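Local coordinates for nitrate reductase (PDB 5YLY), which probably reduces nitrate to nitrite with NADH in nitrate assimilation, using an FAD-containing cytochrome b5 reductase domain, at residues H46-F51 and V105-K110; V86-T91 and G121-I126. All blocks are in the same frame, centred on the assembly; numbering follows the deposited sequence.

Interaction 1: residues H46-F51 and V105-K110; sequences HDVTLF and VVKIYK. With FAD (flavin-adenine dinucleotide), chain C.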
loop_
_atom_site.group_PDB
_atom_site.type_symbol
_atom_site.label_atom_id
_atom_site.label_comp_id
_atom_site.label_asym_id
_atom_site.label_seq_id
_atom_site.Cartn_x
_atom_site.Cartn_y
_atom_site.Cartn_z
ATOM N N HIS A 46 -12.817 -14.417 -1.799
ATOM C CA HIS A 46 -14.245 -14.081 -1.814
ATOM C C HIS A 46 -14.523 -12.577 -1.752
ATOM O O HIS A 46 -15.511 -12.151 -2.329
ATOM C CB HIS A 46 -15.045 -14.836 -0.729
ATOM C CG HIS A 46 -14.986 -14.204 0.634
ATOM N ND1 HIS A 46 -13.966 -14.494 1.526
ATOM C CD2 HIS A 46 -15.822 -13.307 1.205
ATOM C CE1 HIS A 46 -14.234 -13.792 2.618
ATOM N NE2 HIS A 46 -15.329 -13.046 2.460
ATOM N N ASP A 47 -13.660 -11.778 -1.085
ATOM C CA ASP A 47 -13.886 -10.331 -0.982
ATOM C C ASP A 47 -12.697 -9.481 -1.405
ATOM O O ASP A 47 -12.616 -8.312 -0.998
ATOM C CB ASP A 47 -14.345 -9.951 0.430
ATOM C CG ASP A 47 -13.344 -10.199 1.545
ATOM O OD1 ASP A 47 -12.284 -10.819 1.274
ATOM O OD2 ASP A 47 -13.639 -9.821 2.693
ATOM N N VAL A 48 -11.746 -10.063 -2.187
ATOM C CA VAL A 48 -10.608 -9.324 -2.734
ATOM C C VAL A 48 -10.602 -9.587 -4.232
ATOM O O VAL A 48 -10.623 -10.755 -4.650
ATOM C CB VAL A 48 -9.236 -9.656 -2.082
ATOM C CG1 VAL A 48 -8.122 -8.783 -2.675
ATOM C CG2 VAL A 48 -9.300 -9.496 -0.556
ATOM N N THR A 49 -10.617 -8.509 -5.026
ATOM C CA THR A 49 -10.596 -8.610 -6.485
ATOM C C THR A 49 -9.453 -7.840 -7.063
ATOM O O THR A 49 -9.141 -6.733 -6.591
ATOM C CB THR A 49 -11.941 -8.148 -7.079
ATOM O OG1 THR A 49 -12.996 -8.981 -6.563
ATOM C CG2 THR A 49 -11.958 -8.215 -8.636
ATOM N N LEU A 50 -8.833 -8.407 -8.128
ATOM C CA LEU A 50 -7.791 -7.705 -8.886
ATOM C C LEU A 50 -8.468 -7.130 -10.128
ATOM O O LEU A 50 -9.167 -7.855 -10.852
ATOM C CB LEU A 50 -6.630 -8.639 -9.300
ATOM C CG LEU A 50 -5.497 -7.920 -10.048
ATOM C CD1 LEU A 50 -4.090 -8.413 -9.627
ATOM C CD2 LEU A 50 -5.721 -7.954 -11.604
ATOM N N PHE A 51 -8.307 -5.821 -10.340
ATOM C CA PHE A 51 -8.870 -5.135 -11.499
ATOM C C PHE A 51 -7.700 -4.761 -12.385
ATOM O O PHE A 51 -6.801 -4.049 -11.936
ATOM C CB PHE A 51 -9.621 -3.856 -11.069
ATOM C CG PHE A 51 -10.820 -4.149 -10.214
ATOM C CD1 PHE A 51 -12.058 -4.410 -10.793
ATOM C CD2 PHE A 51 -10.701 -4.232 -8.829
ATOM C CE1 PHE A 51 -13.168 -4.704 -9.995
ATOM C CE2 PHE A 51 -11.798 -4.554 -8.029
ATOM C CZ PHE A 51 -13.030 -4.794 -8.618
ATOM N N VAL A 105 -5.439 -4.122 -6.483
ATOM C CA VAL A 105 -5.945 -5.193 -5.618
ATOM C C VAL A 105 -6.837 -4.467 -4.630
ATOM O O VAL A 105 -6.372 -3.571 -3.923
ATOM C CB VAL A 105 -4.780 -5.989 -4.977
ATOM C CG1 VAL A 105 -5.277 -6.873 -3.835
ATOM C CG2 VAL A 105 -4.081 -6.815 -6.040
ATOM N N VAL A 106 -8.149 -4.789 -4.641
ATOM C CA VAL A 106 -9.132 -4.056 -3.871
ATOM C C VAL A 106 -9.909 -4.957 -2.919
ATOM O O VAL A 106 -10.482 -5.964 -3.331
ATOM C CB VAL A 106 -10.088 -3.212 -4.801
ATOM C CG1 VAL A 106 -11.115 -2.410 -3.994
ATOM C CG2 VAL A 106 -9.299 -2.282 -5.745
ATOM N N LYS A 107 -9.966 -4.552 -1.653
ATOM C CA LYS A 107 -10.813 -5.222 -0.657
ATOM C C LYS A 107 -12.257 -4.713 -0.898
ATOM O O LYS A 107 -12.509 -3.501 -0.845
ATOM C CB LYS A 107 -10.341 -4.842 0.766
ATOM C CG LYS A 107 -11.222 -5.441 1.889
ATOM C CD LYS A 107 -11.070 -6.936 2.035
ATOM C CE LYS A 107 -11.334 -7.356 3.474
ATOM N NZ LYS A 107 -10.927 -8.769 3.701
ATOM N N ILE A 108 -13.197 -5.627 -1.172
ATOM C CA ILE A 108 -14.598 -5.256 -1.428
ATOM C C ILE A 108 -15.370 -5.251 -0.127
ATOM O O ILE A 108 -15.467 -6.281 0.536
ATOM C CB ILE A 108 -15.262 -6.159 -2.528
ATOM C CG1 ILE A 108 -14.342 -6.386 -3.765
ATOM C CG2 ILE A 108 -16.638 -5.605 -2.950
ATOM C CD1 ILE A 108 -13.818 -5.141 -4.521
ATOM N N TYR A 109 -15.881 -4.075 0.264
ATOM C CA TYR A 109 -16.658 -3.914 1.499
ATOM C C TYR A 109 -18.096 -4.057 1.111
ATOM O O TYR A 109 -18.739 -3.107 0.650
ATOM C CB TYR A 109 -16.365 -2.563 2.166
ATOM C CG TYR A 109 -14.964 -2.445 2.711
ATOM C CD1 TYR A 109 -14.550 -3.213 3.798
ATOM C CD2 TYR A 109 -14.063 -1.530 2.178
ATOM C CE1 TYR A 109 -13.261 -3.094 4.316
ATOM C CE2 TYR A 109 -12.768 -1.411 2.681
ATOM C CZ TYR A 109 -12.376 -2.185 3.758
ATOM O OH TYR A 109 -11.098 -2.067 4.249
ATOM N N LYS A 110 -18.574 -5.298 1.201
ATOM C CA LYS A 110 -19.908 -5.660 0.779
ATOM C C LYS A 110 -20.974 -5.236 1.760
ATOM O O LYS A 110 -20.723 -5.128 2.962
ATOM C CB LYS A 110 -19.980 -7.164 0.457
ATOM C CG LYS A 110 -19.086 -7.530 -0.722
ATOM C CD LYS A 110 -19.074 -9.011 -1.021
ATOM C CE LYS A 110 -18.020 -9.306 -2.050
ATOM N NZ LYS A 110 -17.926 -10.751 -2.344
HETATM P PA FAD C . -16.305 3.851 2.096
HETATM O O1A FAD C . -17.673 4.059 1.562
HETATM O O2A FAD C . -15.382 5.037 1.940
HETATM O O5B FAD C . -16.438 3.384 3.645
HETATM C C5B FAD C . -15.560 3.943 4.647
HETATM C C4B FAD C . -14.987 2.848 5.512
HETATM O O4B FAD C . -16.041 2.057 6.106
HETATM C C3B FAD C . -14.114 1.825 4.803
HETATM O O3B FAD C . -12.806 2.328 4.535
HETATM C C2B FAD C . -14.120 0.662 5.799
HETATM O O2B FAD C . -13.115 0.799 6.796
HETATM C C1B FAD C . -15.526 0.771 6.424
HETATM N N9A FAD C . -16.473 -0.250 5.970
HETATM C C8A FAD C . -17.555 -0.060 5.150
HETATM N N7A FAD C . -18.217 -1.159 4.874
HETATM C C5A FAD C . -17.516 -2.144 5.552
HETATM C C6A FAD C . -17.668 -3.546 5.620
HETATM N N6A FAD C . -18.493 -4.240 4.832
HETATM N N1A FAD C . -16.819 -4.234 6.417
HETATM C C2A FAD C . -15.853 -3.565 7.060
HETATM N N3A FAD C . -15.580 -2.256 7.029
HETATM C C4A FAD C . -16.451 -1.597 6.251
HETATM N N1 FAD C . -7.842 0.148 -0.845
HETATM C C2 FAD C . -7.724 -1.044 -1.509
HETATM O O2 FAD C . -8.614 -1.904 -1.419
HETATM N N3 FAD C . -6.589 -1.288 -2.299
HETATM C C4 FAD C . -5.520 -0.413 -2.479
HETATM O O4 FAD C . -4.621 -0.678 -3.253
HETATM C C4X FAD C . -5.642 0.842 -1.740
HETATM N N5 FAD C . -4.661 1.709 -1.822
HETATM C C5X FAD C . -4.764 2.890 -1.082
HETATM C C6 FAD C . -3.708 3.810 -1.136
HETATM C C7 FAD C . -3.763 5.005 -0.419
HETATM C C7M FAD C . -2.587 5.948 -0.484
HETATM C C8 FAD C . -4.903 5.296 0.380
HETATM C C8M FAD C . -5.020 6.608 1.134
HETATM C C9 FAD C . -5.943 4.371 0.450
HETATM C C9A FAD C . -5.887 3.174 -0.279
HETATM N N10 FAD C . -6.952 2.219 -0.255
HETATM C C10 FAD C . -6.856 1.033 -0.953
HETATM C "C1'" FAD C . -8.245 2.515 0.389
HETATM C "C2'" FAD C . -9.245 3.175 -0.562
HETATM O "O2'" FAD C . -8.879 4.533 -0.818
HETATM C "C3'" FAD C . -10.678 3.144 -0.029
HETATM O "O3'" FAD C . -10.742 3.811 1.225
HETATM C "C4'" FAD C . -11.287 1.742 0.058
HETATM O "O4'" FAD C . -11.367 1.189 -1.256
HETATM C "C5'" FAD C . -12.664 1.717 0.693
HETATM O "O5'" FAD C . -13.482 2.729 0.066
HETATM P P FAD C . -15.066 2.525 -0.131
HETATM O O1P FAD C . -15.602 3.644 -0.939
HETATM O O2P FAD C . -15.363 1.124 -0.608
HETATM O O3P FAD C . -15.579 2.626 1.370
#
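Strands 48-51 and 105-107 run antiparallel, their axes 4.8 Å apart at closest approach. Thr49 and Val106 form the hydrogen-bonded pair: Val106 N gives to Thr49 O at 2.9 Å, and Thr49 N returns a bond to Val106 O. Val48-Lys107 and Leu50-Val105 are the non-hydrogen-bonded pairs on either side. Past the strand end, Ile108 N still bonds to Asp47 O.

On the face that holds Val48, Leu50 and Val105, the CG1 methyls of Val48 and Val105 meet at 3.6 Å. Lys107 bends at chi2 (70°) and carries its amine back over the Asp47 carboxylate. The salt bridge from Lys107 NZ to Asp47 OD2, 3.1 Å long, comes from above the carboxylate plane. Asp205 gives the same amine a second acidic partner. Lys110 is extended beyond CG and donates a hydrogen bond from NZ to His46 O, 2.8 Å. On the other face, the edge of the Phe51 ring meets Val106 and Ile108, with CE2 3.9 Å from Val106 CB.

The edge of strand 105-107 turned from Val48 and Thr49 reads the flavin. FAD N3 gives to Val105 O (2.8 Å) and Lys107 N gives to FAD O2 (3.0 Å). Tyr109 lies against the FAD adenine and ribose, with C2B over the centre of one ring face. Replacing Tyr109 by an alanine would probably leave the adenine and that ribose carbon without this cover, and so the nucleotide end less firmly placed.

Strand 101-107 ends the strand order of the six-stranded antiparallel barrel of the FAD-binding domain. Strand 34-43 flanks 48-54 on its other side. Helix 122-129 covers the Phe51-Ile108 face, where Glu128 takes the hydrogen bond of Thr49 OG1.

Interaction 2: residues V86-T91 and G121-I126; sequences VMRAYT and GKFSQI. With FAD (flavin-adenine dinucleotide), chain C.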
loop_
_atom_site.group_PDB
_atom_site.type_symbol
_atom_site.label_atom_id
_atom_site.label_comp_id
_atom_site.label_asym_id
_atom_site.label_seq_id
_atom_site.Cartn_x
_atom_site.Cartn_y
_atom_site.Cartn_z
ATOM N N VAL A 86 -17.803 9.499 -7.514
ATOM C CA VAL A 86 -17.220 8.871 -6.327
ATOM C C VAL A 86 -15.756 8.633 -6.658
ATOM O O VAL A 86 -15.459 8.121 -7.740
ATOM C CB VAL A 86 -17.947 7.539 -5.940
ATOM C CG1 VAL A 86 -17.405 6.965 -4.626
ATOM C CG2 VAL A 86 -19.464 7.741 -5.856
ATOM N N MET A 87 -14.867 9.027 -5.745
ATOM C CA MET A 87 -13.416 8.975 -5.932
ATOM C C MET A 87 -12.732 8.409 -4.687
ATOM O O MET A 87 -13.131 8.773 -3.570
ATOM C CB MET A 87 -12.967 10.432 -6.217
ATOM C CG MET A 87 -11.459 10.702 -6.272
ATOM S SD MET A 87 -11.200 12.488 -5.928
ATOM C CE MET A 87 -11.129 12.471 -4.158
ATOM N N ARG A 88 -11.677 7.566 -4.879
ATOM C CA ARG A 88 -10.872 7.015 -3.790
ATOM C C ARG A 88 -9.431 6.892 -4.263
ATOM O O ARG A 88 -9.198 6.737 -5.470
ATOM C CB ARG A 88 -11.378 5.636 -3.308
ATOM C CG ARG A 88 -12.790 5.612 -2.722
ATOM C CD ARG A 88 -12.928 6.325 -1.385
ATOM N NE ARG A 88 -14.275 6.159 -0.831
ATOM C CZ ARG A 88 -15.294 7.010 -0.976
ATOM N NH1 ARG A 88 -15.146 8.126 -1.682
ATOM N NH2 ARG A 88 -16.470 6.743 -0.430
ATOM N N ALA A 89 -8.485 6.919 -3.314
ATOM C CA ALA A 89 -7.063 6.726 -3.576
ATOM C C ALA A 89 -6.733 5.231 -3.690
ATOM O O ALA A 89 -7.270 4.439 -2.933
ATOM C CB ALA A 89 -6.245 7.319 -2.445
ATOM N N TYR A 90 -5.836 4.856 -4.617
ATOM C CA TYR A 90 -5.356 3.466 -4.766
ATOM C C TYR A 90 -3.898 3.479 -5.151
ATOM O O TYR A 90 -3.454 4.328 -5.945
ATOM C CB TYR A 90 -6.150 2.638 -5.808
ATOM C CG TYR A 90 -7.572 2.426 -5.369
ATOM C CD1 TYR A 90 -7.901 1.417 -4.456
ATOM C CD2 TYR A 90 -8.579 3.310 -5.757
ATOM C CE1 TYR A 90 -9.194 1.296 -3.949
ATOM C CE2 TYR A 90 -9.892 3.155 -5.299
ATOM C CZ TYR A 90 -10.179 2.188 -4.353
ATOM O OH TYR A 90 -11.456 2.134 -3.842
ATOM N N THR A 91 -3.161 2.533 -4.598
ATOM C CA THR A 91 -1.786 2.291 -5.018
ATOM C C THR A 91 -1.853 0.975 -5.767
ATOM O O THR A 91 -2.088 -0.085 -5.163
ATOM C CB THR A 91 -0.774 2.240 -3.887
ATOM O OG1 THR A 91 -0.782 3.479 -3.191
ATOM C CG2 THR A 91 0.662 1.977 -4.419
ATOM N N GLY A 121 -18.994 -0.514 1.592
ATOM C CA GLY A 121 -18.129 0.532 1.062
ATOM C C GLY A 121 -18.621 0.984 -0.292
ATOM O O GLY A 121 -18.875 0.150 -1.167
ATOM N N LYS A 122 -18.782 2.310 -0.470
ATOM C CA LYS A 122 -19.325 2.880 -1.706
ATOM C C LYS A 122 -18.521 2.547 -2.989
ATOM O O LYS A 122 -19.075 1.949 -3.911
ATOM C CB LYS A 122 -19.516 4.399 -1.547
ATOM C CG LYS A 122 -20.329 5.048 -2.665
ATOM C CD LYS A 122 -21.126 6.258 -2.188
ATOM C CE LYS A 122 -20.299 7.483 -1.860
ATOM N NZ LYS A 122 -21.141 8.566 -1.263
ATOM N N PHE A 123 -17.251 2.961 -3.059
ATOM C CA PHE A 123 -16.444 2.791 -4.253
ATOM C C PHE A 123 -15.948 1.360 -4.484
ATOM O O PHE A 123 -15.897 0.940 -5.652
ATOM C CB PHE A 123 -15.292 3.788 -4.282
ATOM C CG PHE A 123 -14.784 4.031 -5.682
ATOM C CD1 PHE A 123 -15.600 4.635 -6.641
ATOM C CD2 PHE A 123 -13.515 3.600 -6.063
ATOM C CE1 PHE A 123 -15.144 4.826 -7.949
ATOM C CE2 PHE A 123 -13.048 3.824 -7.358
ATOM C CZ PHE A 123 -13.861 4.450 -8.288
ATOM N N SER A 124 -15.605 0.598 -3.417
ATOM C CA SER A 124 -15.190 -0.800 -3.646
ATOM C C SER A 124 -16.347 -1.630 -4.274
ATOM O O SER A 124 -16.083 -2.463 -5.140
ATOM C CB SER A 124 -14.626 -1.452 -2.388
ATOM O OG SER A 124 -15.574 -1.446 -1.336
ATOM N N GLN A 125 -17.627 -1.344 -3.909
ATOM C CA GLN A 125 -18.764 -2.039 -4.534
ATOM C C GLN A 125 -18.974 -1.514 -5.968
ATOM O O GLN A 125 -19.316 -2.294 -6.857
ATOM C CB GLN A 125 -20.050 -1.924 -3.696
ATOM C CG GLN A 125 -19.946 -2.623 -2.365
ATOM C CD GLN A 125 -21.172 -2.389 -1.516
ATOM O OE1 GLN A 125 -22.101 -3.186 -1.520
ATOM N NE2 GLN A 125 -21.193 -1.306 -0.747
ATOM N N ILE A 126 -18.715 -0.204 -6.213
ATOM C CA ILE A 126 -18.808 0.337 -7.574
ATOM C C ILE A 126 -17.822 -0.421 -8.467
ATOM O O ILE A 126 -18.202 -0.879 -9.544
ATOM C CB ILE A 126 -18.588 1.874 -7.609
ATOM C CG1 ILE A 126 -19.852 2.596 -7.076
ATOM C CG2 ILE A 126 -18.237 2.358 -9.036
ATOM C CD1 ILE A 126 -19.589 4.058 -6.646
HETATM P PA FAD C . -16.305 3.851 2.096
HETATM O O1A FAD C . -17.673 4.059 1.562
HETATM O O2A FAD C . -15.382 5.037 1.940
HETATM O O5B FAD C . -16.438 3.384 3.645
HETATM C C5B FAD C . -15.560 3.943 4.647
HETATM C C4B FAD C . -14.987 2.848 5.512
HETATM O O4B FAD C . -16.041 2.057 6.106
HETATM C C3B FAD C . -14.114 1.825 4.803
HETATM O O3B FAD C . -12.806 2.328 4.535
HETATM C C2B FAD C . -14.120 0.662 5.799
HETATM O O2B FAD C . -13.115 0.799 6.796
HETATM C C1B FAD C . -15.526 0.771 6.424
HETATM N N9A FAD C . -16.473 -0.250 5.970
HETATM C C8A FAD C . -17.555 -0.060 5.150
HETATM N N7A FAD C . -18.217 -1.159 4.874
HETATM C C5A FAD C . -17.516 -2.144 5.552
HETATM C C6A FAD C . -17.668 -3.546 5.620
HETATM N N6A FAD C . -18.493 -4.240 4.832
HETATM N N1A FAD C . -16.819 -4.234 6.417
HETATM C C2A FAD C . -15.853 -3.565 7.060
HETATM N N3A FAD C . -15.580 -2.256 7.029
HETATM C C4A FAD C . -16.451 -1.597 6.251
HETATM N N1 FAD C . -7.842 0.148 -0.845
HETATM C C2 FAD C . -7.724 -1.044 -1.509
HETATM O O2 FAD C . -8.614 -1.904 -1.419
HETATM N N3 FAD C . -6.589 -1.288 -2.299
HETATM C C4 FAD C . -5.520 -0.413 -2.479
HETATM O O4 FAD C . -4.621 -0.678 -3.253
HETATM C C4X FAD C . -5.642 0.842 -1.740
HETATM N N5 FAD C . -4.661 1.709 -1.822
HETATM C C5X FAD C . -4.764 2.890 -1.082
HETATM C C6 FAD C . -3.708 3.810 -1.136
HETATM C C7 FAD C . -3.763 5.005 -0.419
HETATM C C7M FAD C . -2.587 5.948 -0.484
HETATM C C8 FAD C . -4.903 5.296 0.380
HETATM C C8M FAD C . -5.020 6.608 1.134
HETATM C C9 FAD C . -5.943 4.371 0.450
HETATM C C9A FAD C . -5.887 3.174 -0.279
HETATM N N10 FAD C . -6.952 2.219 -0.255
HETATM C C10 FAD C . -6.856 1.033 -0.953
HETATM C "C1'" FAD C . -8.245 2.515 0.389
HETATM C "C2'" FAD C . -9.245 3.175 -0.562
HETATM O "O2'" FAD C . -8.879 4.533 -0.818
HETATM C "C3'" FAD C . -10.678 3.144 -0.029
HETATM O "O3'" FAD C . -10.742 3.811 1.225
HETATM C "C4'" FAD C . -11.287 1.742 0.058
HETATM O "O4'" FAD C . -11.367 1.189 -1.256
HETATM C "C5'" FAD C . -12.664 1.717 0.693
HETATM O "O5'" FAD C . -13.482 2.729 0.066
HETATM P P FAD C . -15.066 2.525 -0.131
HETATM O O1P FAD C . -15.602 3.644 -0.939
HETATM O O2P FAD C . -15.363 1.124 -0.608
HETATM O O3P FAD C . -15.579 2.626 1.370
#
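Phe123 reaches strand 86-90 because its CG stands opposite its own backbone N (chi1 -157°), which lays the ring between Val86, Arg88 and Tyr90. With CG opposite the carbonyl carbon (chi1 -62°), Arg88 sets CG 3.5 Å from Phe123 CB; the bend at chi2 then turns the guanidinium to the FAD pyrophosphate.

Val86 CG1 packs on Phe123 CD1 at 3.6 Å. Its other methyl, CG2, meets Ile126 CD1. The Tyr90 hydroxyl comes in the plane of the Phe123 ring, at its edge, with OH 3.4 Å from CD2. No hydrogen bond joins the two segments directly; the cofactor supplies the polar link.

The helix start holds the pyrophosphate with backbone N-H groups. Lys122 N bonds to FAD O1A, Phe123 N to FAD O1P at 2.8 Å, and Ser124 N to FAD O2P. Ser124 OG grips the same O2P at 2.7 Å, so this oxygen has two donors from one residue. The helix dipole would probably add to the hold on the negative charge. Arg88-Ala89-Tyr90-Thr91 is the RxY(T/S) flavin-binding motif of the ferredoxin reductase family. Arg88 NE and NH2 add weak bonds to the phosphate oxygens, while Arg88 NH1 is fixed by Met87 O at 2.8 Å. Tyr90 OH shares a hydrogen bond with FAD O4' (2.8 Å), and Ala89 O accepts one from FAD O2'. Thr91 N gives to the flavin N5 at 3.3 Å. Segment 86-91 serves flavin, ribityl chain and phosphates, the helix start the phosphates; the two meet at the pyrophosphate.

Strand 85-90 ends the strand order of the antiparallel barrel and pairs with strand 69-75. The axes of strand 86-90 and helix 122-126 are nearly square, at 96°. Tyr90 and Ser124 both touch Val106 of strand 101-107.

Overall arrangement
The centres of interactions 1 and 2 lie 11 Å apart, and all four segments fall in the FAD-binding domain. Their order along the chain is 46-51, 86-91, 105-110, 121-126, so the two contacts alternate. Strands 85-90 and 101-107 stand at the two ends of the strand order of one six-stranded antiparallel barrel and touch through Tyr90. Helix 122-129 follows 101-107. The contacts meet directly: Tyr109 O lies 2.8 Å from Gly121 N, and Tyr109 N lies 3.1 Å from Ser124 OG, both probable hydrogen bonds. Together they bind one FAD along its length. The parallel sheet lies in the NAD-binding domain, which probably receives NADH, the likely electron source for this flavin.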